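Local coordinates for protein glycoside hydrolase family 81 (Clostridium thermocellum, PDB 6FOP) that probably hydrolyses internal beta-1,3 linkages of glucans such as laminarin, as a family 81 glycoside hydrolase of the Clostridium thermocellum cellulosome, at residues Q267-P272 / Y539-S544; A530-N533 / D537-K540; L277-S282 / M288-G293; T283-M288 / P472-S477. All coordinates share one frame; numbering follows the deposited sequence.

Contact 1 (Q267-P272 / Y539-S544); sequences QWRNNP and YKDIFS. With MG (magnesium ion), chain B.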
# COMPACT_ATOMS: atom_id res chain seq x y z
N GLN A 267 10.48 -8.56 -0.66
CA GLN A 267 11.09 -8.88 0.62
C GLN A 267 12.38 -9.67 0.46
O GLN A 267 13.35 -9.42 1.17
CB GLN A 267 10.14 -9.69 1.49
CG GLN A 267 8.88 -8.91 1.88
CD GLN A 267 7.76 -9.76 2.41
OE1 GLN A 267 7.57 -10.87 1.96
NE2 GLN A 267 7.01 -9.24 3.36
N TRP A 268 12.39 -10.69 -0.42
CA TRP A 268 13.60 -11.53 -0.52
C TRP A 268 14.67 -11.00 -1.44
O TRP A 268 15.85 -11.35 -1.28
CB TRP A 268 13.26 -12.99 -0.87
CG TRP A 268 12.57 -13.30 -2.18
CD1 TRP A 268 11.27 -13.71 -2.33
CD2 TRP A 268 13.12 -13.28 -3.51
NE1 TRP A 268 11.00 -13.95 -3.64
CE2 TRP A 268 12.11 -13.70 -4.39
CE3 TRP A 268 14.39 -13.00 -4.03
CZ2 TRP A 268 12.31 -13.77 -5.78
CZ3 TRP A 268 14.58 -13.08 -5.43
CH2 TRP A 268 13.54 -13.46 -6.27
N ARG A 269 14.31 -10.14 -2.39
CA ARG A 269 15.30 -9.73 -3.40
C ARG A 269 16.44 -8.94 -2.75
O ARG A 269 16.20 -7.96 -2.04
CB ARG A 269 14.66 -8.92 -4.51
CG ARG A 269 15.58 -8.74 -5.72
CD ARG A 269 15.06 -7.67 -6.65
NE ARG A 269 13.70 -7.94 -7.09
CZ ARG A 269 13.37 -8.86 -8.01
NH1 ARG A 269 14.29 -9.67 -8.54
NH2 ARG A 269 12.11 -9.00 -8.35
N ASN A 270 17.66 -9.40 -3.00
CA ASN A 270 18.88 -8.75 -2.50
C ASN A 270 18.92 -8.61 -1.00
O ASN A 270 19.57 -7.72 -0.47
CB ASN A 270 19.08 -7.41 -3.21
CG ASN A 270 19.33 -7.56 -4.71
OD1 ASN A 270 18.80 -6.82 -5.53
ND2 ASN A 270 20.15 -8.54 -5.06
N ASN A 271 18.23 -9.53 -0.32
CA ASN A 271 18.14 -9.50 1.12
C ASN A 271 19.24 -10.38 1.73
O ASN A 271 19.15 -11.60 1.68
CB ASN A 271 16.76 -9.98 1.57
CG ASN A 271 16.54 -9.81 3.07
OD1 ASN A 271 17.48 -9.74 3.85
ND2 ASN A 271 15.26 -9.72 3.45
N PRO A 272 20.26 -9.76 2.34
CA PRO A 272 21.37 -10.53 2.90
C PRO A 272 21.11 -11.09 4.32
O PRO A 272 22.01 -11.68 4.91
CB PRO A 272 22.50 -9.50 2.91
CG PRO A 272 21.80 -8.25 3.28
CD PRO A 272 20.48 -8.31 2.53
N TYR A 539 12.82 -5.68 -12.57
CA TYR A 539 13.79 -6.78 -12.61
C TYR A 539 13.41 -7.86 -13.65
O TYR A 539 14.13 -8.83 -13.83
CB TYR A 539 13.94 -7.37 -11.20
CG TYR A 539 14.48 -6.36 -10.22
CD1 TYR A 539 15.86 -6.17 -10.08
CD2 TYR A 539 13.63 -5.58 -9.46
CE1 TYR A 539 16.35 -5.21 -9.20
CE2 TYR A 539 14.12 -4.61 -8.59
CZ TYR A 539 15.47 -4.45 -8.45
OH TYR A 539 15.92 -3.49 -7.57
N LYS A 540 12.25 -7.68 -14.29
CA LYS A 540 11.82 -8.51 -15.41
C LYS A 540 11.63 -9.97 -15.02
O LYS A 540 11.84 -10.86 -15.83
CB LYS A 540 12.77 -8.36 -16.61
CG LYS A 540 13.09 -6.93 -17.02
CD LYS A 540 11.87 -6.24 -17.57
CE LYS A 540 12.18 -4.82 -18.05
NZ LYS A 540 10.97 -4.21 -18.70
N ASP A 541 11.22 -10.21 -13.78
CA ASP A 541 10.99 -11.57 -13.28
C ASP A 541 9.68 -11.78 -12.54
O ASP A 541 9.46 -12.85 -12.01
CB ASP A 541 12.18 -12.05 -12.43
CG ASP A 541 12.42 -11.23 -11.19
OD1 ASP A 541 11.64 -10.30 -10.91
OD2 ASP A 541 13.42 -11.52 -10.50
N ILE A 542 8.80 -10.78 -12.51
CA ILE A 542 7.50 -10.88 -11.87
C ILE A 542 6.43 -11.28 -12.88
O ILE A 542 5.69 -12.23 -12.67
CB ILE A 542 7.10 -9.57 -11.16
CG1 ILE A 542 8.19 -9.13 -10.16
CG2 ILE A 542 5.73 -9.72 -10.50
CD1 ILE A 542 8.39 -10.06 -8.98
N PHE A 543 6.32 -10.53 -13.99
CA PHE A 543 5.23 -10.71 -14.93
C PHE A 543 5.43 -11.97 -15.75
O PHE A 543 6.55 -12.31 -16.13
CB PHE A 543 5.06 -9.51 -15.86
CG PHE A 543 4.73 -8.21 -15.17
CD1 PHE A 543 4.26 -8.15 -13.85
CD2 PHE A 543 4.88 -7.02 -15.86
CE1 PHE A 543 3.96 -6.93 -13.25
CE2 PHE A 543 4.56 -5.81 -15.27
CZ PHE A 543 4.13 -5.77 -13.95
N SER A 544 4.33 -12.67 -16.00
CA SER A 544 4.35 -13.85 -16.86
C SER A 544 4.79 -13.51 -18.28
O SER A 544 4.45 -12.44 -18.79
CB SER A 544 2.93 -14.42 -16.98
OG SER A 544 2.90 -15.51 -17.91
MG MG B . 10.39 -11.44 -17.79
O HOH W 1 17.19 -4.65 -4.74
O HOH W 2 8.82 -10.75 -16.21
O HOH W 3 9.87 -9.27 -18.56
O HOH W 4 12.21 -11.18 -18.90
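Y539 meets R269 face to face. The guanidinium lies flat on the phenol ring, with centres 4.0 Å apart and planes 9° from parallel. This is an offset cation-pi stack. The aliphatic part of the arginine shares the same ring face: R269 CD sits 3.5 Å from the centroid of the Y539 ring, almost on the ring normal, as a CH-pi contact. R269 extends first, with CG opposite its backbone N (chi1 -167°), and then bends at chi3 to lay its end over the tyrosine. At the far end of the ring, a water held by N270 OD1 reaches Y539 OH through a weak bond. K540 takes no part with R269; its backbone O binds a magnesium ion, which also holds three waters. The loop 539-544 follows helix 514-534 in the family 81 C-terminal domain. R269 lies just after the short helix 265-268, in a type II beta turn from W268 to N271. D541 takes the guanidinium end-on. R269 NH1 donates to D541 OD2 at 2.8 Å in a nearly straight bond (175°), and R269 NH2 donates to D541 OD1 at 2.9 Å. Both oxygens use their syn lone pairs, and the two flat groups are nearly coplanar. I542 CD1 makes a van der Waals contact at the guanidinium edge, 3.9 Å from R269 NH2. That nitrogen also bonds N533 OD1 of the neighbouring helix.

Contact 2 (A530-N533 / D537-K540); sequences AVCN and DLYK. With MG (magnesium ion), chain B.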
# COMPACT_ATOMS: atom_id res chain seq x y z
N ALA A 530 7.74 -2.05 -3.55
CA ALA A 530 6.67 -2.88 -4.10
C ALA A 530 6.30 -2.45 -5.53
O ALA A 530 6.11 -3.27 -6.42
CB ALA A 530 5.45 -2.87 -3.19
N VAL A 531 6.21 -1.14 -5.75
CA VAL A 531 5.87 -0.59 -7.05
C VAL A 531 6.86 -1.03 -8.12
O VAL A 531 6.47 -1.42 -9.23
CB VAL A 531 5.75 0.94 -6.96
CG1 VAL A 531 5.74 1.59 -8.32
CG2 VAL A 531 4.48 1.28 -6.23
N CYS A 532 8.14 -1.00 -7.78
CA CYS A 532 9.16 -1.40 -8.71
C CYS A 532 9.03 -2.87 -9.17
O CYS A 532 9.52 -3.23 -10.23
CB CYS A 532 10.54 -1.11 -8.15
SG CYS A 532 10.90 0.65 -8.04
N ASN A 533 8.39 -3.69 -8.34
CA ASN A 533 8.08 -5.06 -8.69
C ASN A 533 6.73 -5.27 -9.36
O ASN A 533 6.68 -5.78 -10.50
CB ASN A 533 8.20 -5.94 -7.44
CG ASN A 533 9.64 -6.15 -7.05
OD1 ASN A 533 10.34 -6.96 -7.65
ND2 ASN A 533 10.08 -5.44 -6.04
N ASP A 537 7.68 -4.02 -12.71
CA ASP A 537 8.53 -5.22 -12.89
C ASP A 537 9.90 -4.83 -13.47
O ASP A 537 10.33 -5.32 -14.53
CB ASP A 537 7.83 -6.27 -13.78
CG ASP A 537 8.54 -7.60 -13.83
OD1 ASP A 537 9.37 -7.88 -12.96
OD2 ASP A 537 8.20 -8.41 -14.74
N LEU A 538 10.61 -3.98 -12.75
CA LEU A 538 11.93 -3.52 -13.20
C LEU A 538 12.94 -4.63 -13.38
O LEU A 538 13.81 -4.54 -14.24
CB LEU A 538 12.49 -2.45 -12.26
CG LEU A 538 11.73 -1.15 -12.10
CD1 LEU A 538 12.58 -0.21 -11.25
CD2 LEU A 538 11.44 -0.51 -13.44
N TYR A 539 12.82 -5.68 -12.57
CA TYR A 539 13.79 -6.78 -12.61
C TYR A 539 13.41 -7.86 -13.65
O TYR A 539 14.13 -8.83 -13.83
CB TYR A 539 13.94 -7.37 -11.20
CG TYR A 539 14.48 -6.36 -10.22
CD1 TYR A 539 15.86 -6.17 -10.08
CD2 TYR A 539 13.63 -5.58 -9.46
CE1 TYR A 539 16.35 -5.21 -9.20
CE2 TYR A 539 14.12 -4.61 -8.59
CZ TYR A 539 15.47 -4.45 -8.45
OH TYR A 539 15.92 -3.49 -7.57
N LYS A 540 12.25 -7.68 -14.29
CA LYS A 540 11.82 -8.51 -15.41
C LYS A 540 11.63 -9.97 -15.02
O LYS A 540 11.84 -10.86 -15.83
CB LYS A 540 12.77 -8.36 -16.61
CG LYS A 540 13.09 -6.93 -17.02
CD LYS A 540 11.87 -6.24 -17.57
CE LYS A 540 12.18 -4.82 -18.05
NZ LYS A 540 10.97 -4.21 -18.70
MG MG B . 10.39 -11.44 -17.79
O HOH W 5 10.65 -6.73 -10.79
O HOH W 2 8.82 -10.75 -16.21
O HOH W 3 9.87 -9.27 -18.56
O HOH W 4 12.21 -11.18 -18.90
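L538 packs its side chain against C532 in the last turn of helix 514-534. L538 CB lies 3.7 Å from C532 O. L538 CG stays beside the same carbonyl oxygen, at 3.6 Å from C532 O. The branch L538 CD1 then goes on to the cysteine side chain and ends 3.7 Å from C532 SG. With chi1 of -62°, CG stands opposite the carbonyl carbon, which keeps the chain close to the helix. L538 CD1 also touches C532 CB. The backbone of the leucine binds the same residue: L538 N donates to C532 O at 2.8 Å. D537, with positive phi, leaves the helical conformation here. Its N makes a weak bond to N533 O. This pattern closes the helix at its C-terminal end, and a type I beta turn from D537 to K540 carries the chain on. One water joins the polar groups, donating to D537 OD1 and to N533 OD1, which R269 also holds, and accepting from Y539 N. The D537 carboxylate accepts from the backbone N of I542 and F543. D537 OD2 takes a further bond from a magnesium-bound water. The acidic group is thus a second-shell ligand, and its negative charge would be expected to favour the cation.

Contact 3 (L277-S282 / M288-G293); sequences LPYTYS and MKTIQG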
# COMPACT_ATOMS: atom_id res chain seq x y z
N LEU A 277 15.06 -21.57 2.58
CA LEU A 277 14.87 -22.99 2.44
C LEU A 277 14.83 -23.31 0.95
O LEU A 277 14.77 -22.41 0.12
CB LEU A 277 13.55 -23.40 3.09
CG LEU A 277 13.39 -23.13 4.59
CD1 LEU A 277 11.97 -23.47 4.99
CD2 LEU A 277 14.39 -23.91 5.40
N PRO A 278 14.87 -24.62 0.59
CA PRO A 278 14.77 -24.95 -0.83
C PRO A 278 13.41 -24.65 -1.45
O PRO A 278 13.29 -24.51 -2.68
CB PRO A 278 15.02 -26.47 -0.86
CG PRO A 278 15.72 -26.78 0.41
CD PRO A 278 15.22 -25.79 1.41
N TYR A 279 12.39 -24.56 -0.62
CA TYR A 279 11.02 -24.55 -1.10
C TYR A 279 10.60 -23.20 -1.63
O TYR A 279 10.87 -22.16 -1.00
CB TYR A 279 10.09 -24.94 0.03
CG TYR A 279 10.48 -26.19 0.76
CD1 TYR A 279 10.70 -27.39 0.08
CD2 TYR A 279 10.63 -26.17 2.14
CE1 TYR A 279 11.04 -28.54 0.76
CE2 TYR A 279 10.98 -27.32 2.82
CZ TYR A 279 11.19 -28.49 2.12
OH TYR A 279 11.51 -29.65 2.79
N THR A 280 9.92 -23.21 -2.78
CA THR A 280 9.35 -21.98 -3.35
C THR A 280 7.92 -22.24 -3.76
O THR A 280 7.50 -23.42 -3.95
CB THR A 280 10.14 -21.50 -4.57
OG1 THR A 280 10.12 -22.49 -5.60
CG2 THR A 280 11.57 -21.17 -4.21
N TYR A 281 7.17 -21.16 -3.94
CA TYR A 281 5.83 -21.19 -4.53
C TYR A 281 5.76 -20.23 -5.70
O TYR A 281 6.25 -19.09 -5.59
CB TYR A 281 4.75 -20.82 -3.51
CG TYR A 281 4.71 -21.77 -2.32
CD1 TYR A 281 4.04 -22.98 -2.41
CD2 TYR A 281 5.38 -21.48 -1.15
CE1 TYR A 281 4.01 -23.86 -1.34
CE2 TYR A 281 5.35 -22.36 -0.07
CZ TYR A 281 4.70 -23.56 -0.20
OH TYR A 281 4.66 -24.41 0.88
N SER A 282 5.15 -20.67 -6.79
CA SER A 282 4.89 -19.80 -7.90
C SER A 282 3.53 -19.16 -7.71
O SER A 282 2.51 -19.83 -7.64
CB SER A 282 4.91 -20.60 -9.20
OG SER A 282 4.61 -19.76 -10.29
N MET A 288 7.56 -16.85 -4.49
CA MET A 288 7.70 -16.67 -3.05
C MET A 288 8.75 -17.65 -2.57
O MET A 288 8.63 -18.85 -2.81
CB MET A 288 6.38 -16.86 -2.29
CG MET A 288 5.39 -15.76 -2.56
SD MET A 288 3.85 -15.88 -1.63
CE MET A 288 4.25 -14.95 -0.14
N LYS A 289 9.78 -17.14 -1.91
CA LYS A 289 10.76 -17.96 -1.23
C LYS A 289 10.25 -18.28 0.17
O LYS A 289 9.26 -17.72 0.63
CB LYS A 289 12.14 -17.29 -1.20
CG LYS A 289 12.74 -17.12 -2.59
CD LYS A 289 14.19 -16.64 -2.49
CE LYS A 289 14.79 -16.46 -3.86
NZ LYS A 289 16.20 -15.99 -3.74
N THR A 290 10.93 -19.21 0.82
CA THR A 290 10.58 -19.57 2.18
C THR A 290 11.78 -19.52 3.10
O THR A 290 12.93 -19.74 2.69
CB THR A 290 9.93 -20.97 2.25
OG1 THR A 290 10.82 -21.97 1.74
CG2 THR A 290 8.59 -21.00 1.55
N ILE A 291 11.50 -19.28 4.38
CA ILE A 291 12.51 -19.32 5.43
C ILE A 291 11.92 -20.06 6.63
O ILE A 291 10.68 -20.15 6.75
CB ILE A 291 12.99 -17.92 5.89
CG1 ILE A 291 11.82 -17.11 6.47
CG2 ILE A 291 13.63 -17.21 4.69
CD1 ILE A 291 12.25 -15.80 7.05
N GLN A 292 12.79 -20.60 7.45
CA GLN A 292 12.38 -21.12 8.75
C GLN A 292 12.61 -20.05 9.78
O GLN A 292 13.74 -19.55 9.92
CB GLN A 292 13.21 -22.35 9.13
CG GLN A 292 13.07 -22.81 10.58
CD GLN A 292 11.68 -23.08 11.02
OE1 GLN A 292 11.27 -22.62 12.09
NE2 GLN A 292 10.95 -23.87 10.23
N GLY A 293 11.58 -19.76 10.54
CA GLY A 293 11.72 -18.87 11.68
C GLY A 293 10.45 -18.14 11.97
O GLY A 293 9.50 -18.15 11.16
O HOH W 6 13.07 -20.52 -0.84
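Y281 and M288 form an antiparallel, hydrogen-bonded pair. Y281 N donates to M288 O at 3.0 Å, and M288 N donates to Y281 O at 2.8 Å. The short strand segments 280-282 and 288-292 run at 158° to each other. Near P278 and Y279 the first segment bows away, and a water sits between the two. It donates to L277 O and Y279 O and accepts from T290 N. At L277 the backbones meet again, L277 N donating to T290 O at 2.8 Å. T290 does most of the side-chain work. T290 OG1 donates to Y279 O at 2.7 Å, with the donor tilted 30° from the carbonyl plane. Its chi1 of 59° sets OG1 between the backbone N and the carbonyl carbon, and so close to that oxygen. Y279 O therefore accepts from both the threonine and the water. These strands are the two arms of a beta hairpin, 280-283 and 286-292. The second arm is the middle strand of a three-stranded antiparallel sheet, with 260-263 on its other edge. L277 crosses T290 at about a right angle, and L277 CB lies 3.4 Å from T290 OG1. L277 CD1 continues along the strand to I291 C, at 3.8 Å. The methyl T290 CG2 points to the Y281 ring, 3.9 Å from Y281 CE2. The hydroxyl of that tyrosine leaves the hairpin to bond V205 O and the hydroxyl of Y217. Q292 lies beside L277, and its NE2 bonds the hydroxyl of Y216 on helix 211-220.

Contact 4 (T283-M288 / P472-S477); sequences TLRGIM and PYEGHS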
# COMPACT_ATOMS: atom_id res chain seq x y z
N THR A 283 3.53 -17.83 -7.55
CA THR A 283 2.34 -17.07 -7.23
C THR A 283 2.14 -15.93 -8.21
O THR A 283 3.00 -15.62 -9.04
CB THR A 283 2.41 -16.47 -5.80
OG1 THR A 283 3.21 -15.27 -5.80
CG2 THR A 283 2.94 -17.48 -4.78
N LEU A 284 0.99 -15.29 -8.09
CA LEU A 284 0.68 -14.13 -8.91
C LEU A 284 1.71 -13.02 -8.74
O LEU A 284 1.95 -12.26 -9.70
CB LEU A 284 -0.70 -13.61 -8.55
CG LEU A 284 -1.24 -12.49 -9.41
CD1 LEU A 284 -1.52 -12.98 -10.83
CD2 LEU A 284 -2.50 -11.94 -8.80
N ARG A 285 2.31 -12.93 -7.55
CA ARG A 285 3.32 -11.91 -7.22
C ARG A 285 4.74 -12.32 -7.58
O ARG A 285 5.70 -11.66 -7.22
CB ARG A 285 3.24 -11.56 -5.72
CG ARG A 285 1.95 -10.87 -5.29
CD ARG A 285 1.92 -9.37 -5.63
NE ARG A 285 0.68 -8.81 -5.12
CZ ARG A 285 -0.52 -8.93 -5.69
NH1 ARG A 285 -0.66 -9.39 -6.95
NH2 ARG A 285 -1.60 -8.58 -5.02
N GLY A 286 4.89 -13.40 -8.34
CA GLY A 286 6.20 -13.96 -8.61
C GLY A 286 6.50 -15.14 -7.72
O GLY A 286 5.62 -15.71 -7.05
N ILE A 287 7.78 -15.50 -7.65
CA ILE A 287 8.20 -16.59 -6.82
C ILE A 287 8.23 -16.10 -5.37
O ILE A 287 8.83 -15.06 -5.07
CB ILE A 287 9.61 -17.07 -7.21
CG1 ILE A 287 9.62 -17.62 -8.63
CG2 ILE A 287 10.18 -18.06 -6.21
CD1 ILE A 287 8.74 -18.81 -8.88
N MET A 288 7.56 -16.85 -4.49
CA MET A 288 7.70 -16.67 -3.05
C MET A 288 8.75 -17.65 -2.57
O MET A 288 8.63 -18.85 -2.81
CB MET A 288 6.38 -16.86 -2.29
CG MET A 288 5.39 -15.76 -2.56
SD MET A 288 3.85 -15.88 -1.63
CE MET A 288 4.25 -14.95 -0.14
N PRO A 472 1.27 -4.11 5.26
CA PRO A 472 2.70 -4.25 5.58
C PRO A 472 3.42 -5.41 4.90
O PRO A 472 4.65 -5.36 4.73
CB PRO A 472 2.72 -4.43 7.11
CG PRO A 472 1.40 -3.94 7.57
CD PRO A 472 0.43 -4.15 6.47
N TYR A 473 2.68 -6.45 4.55
CA TYR A 473 3.31 -7.65 4.01
C TYR A 473 3.39 -7.62 2.48
O TYR A 473 4.42 -7.98 1.91
CB TYR A 473 2.70 -8.96 4.56
CG TYR A 473 3.70 -10.09 4.67
CD1 TYR A 473 3.89 -10.98 3.61
CD2 TYR A 473 4.39 -10.30 5.84
CE1 TYR A 473 4.79 -12.01 3.71
CE2 TYR A 473 5.30 -11.35 5.95
CZ TYR A 473 5.46 -12.24 4.89
OH TYR A 473 6.36 -13.29 5.00
N GLU A 474 2.32 -7.19 1.82
CA GLU A 474 2.43 -6.97 0.38
C GLU A 474 3.31 -5.76 0.06
O GLU A 474 3.76 -5.63 -1.07
CB GLU A 474 1.06 -6.80 -0.30
CG GLU A 474 0.25 -8.08 -0.33
CD GLU A 474 -0.60 -8.30 -1.56
OE1 GLU A 474 -0.42 -7.62 -2.63
OE2 GLU A 474 -1.44 -9.23 -1.49
N GLY A 475 3.50 -4.87 1.04
CA GLY A 475 4.34 -3.70 0.87
C GLY A 475 3.75 -2.57 0.06
O GLY A 475 4.50 -1.71 -0.41
N HIS A 476 2.43 -2.57 -0.12
CA HIS A 476 1.78 -1.51 -0.85
C HIS A 476 0.41 -1.27 -0.24
O HIS A 476 -0.04 -2.05 0.62
CB HIS A 476 1.66 -1.83 -2.35
CG HIS A 476 0.76 -2.99 -2.62
ND1 HIS A 476 -0.62 -2.87 -2.67
CD2 HIS A 476 1.03 -4.31 -2.74
CE1 HIS A 476 -1.15 -4.08 -2.80
NE2 HIS A 476 -0.17 -4.96 -2.88
N SER A 477 -0.29 -0.28 -0.75
CA SER A 477 -1.59 0.08 -0.29
C SER A 477 -2.74 -0.54 -1.06
O SER A 477 -2.54 -1.07 -2.18
CB SER A 477 -1.70 1.59 -0.22
OG SER A 477 -0.71 2.13 0.63
O HOH W 7 2.93 -8.28 -2.72
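R285 and E474 form a buried salt bridge through a single carboxylate oxygen. R285 NH2 donates to E474 OE1 at 2.8 Å, and R285 NE donates to the same E474 OE1 at 3.0 Å. The grip is side-on, with the oxygen in the guanidinium plane. The carboxylate is turned 63° from that plane. OE1 therefore meets NH2 with its syn lone pair but takes NE from above its own plane. The arginine reaches across because its chain bends at chi2 (-79°). H476 NE2 adds a third donor to E474 OE1, at 2.7 Å, from the anti side. Three bonds on one oxygen hold the carboxylate in place. E474 OE2 has a salt bridge to K129, and R285 NH2 also bonds W556 O. The remainder of the contact is looser. M288 CE comes no nearer than 4.9 Å to Y473 CE1, so these two side chains barely meet. One water sits beside the salt bridge, at the guanidinium edge, donating to E474 O and accepting a weak bond from R285 NE. Between the hairpin strands, T283 to G286 make a type I beta turn. T283 OG1 donates to G286 O, which also accepts from T283 N. On the other segment, G475 and H476 both face D471 in a G1 beta bulge. The contact thus joins a beta-hairpin turn to a bulged two-stranded ribbon of the family 81 C-terminal region.

From the N terminus, helix 265-268 leads into 267-272, which opens contact 1. The hairpin of 280-283 and 286-292 follows, and contact 3 closes it locally. Its turn and second strand open contact 4, so contacts 3 and 4 cross and share M288. Contact 4 closes at 472-477, after 183 intervening residues. Contact 2 closes a short loop at the end of helix 514-534, in series with contacts 3 and 4. Contact 1 closes at 539-544; contacts 3 and 4 nest inside its loop. Contacts 1 and 2 share Y539 and K540 and the magnesium site. W268 NE1 bonds I287 O, tying contact 1 to the hairpin, while A530 packs on 474-476.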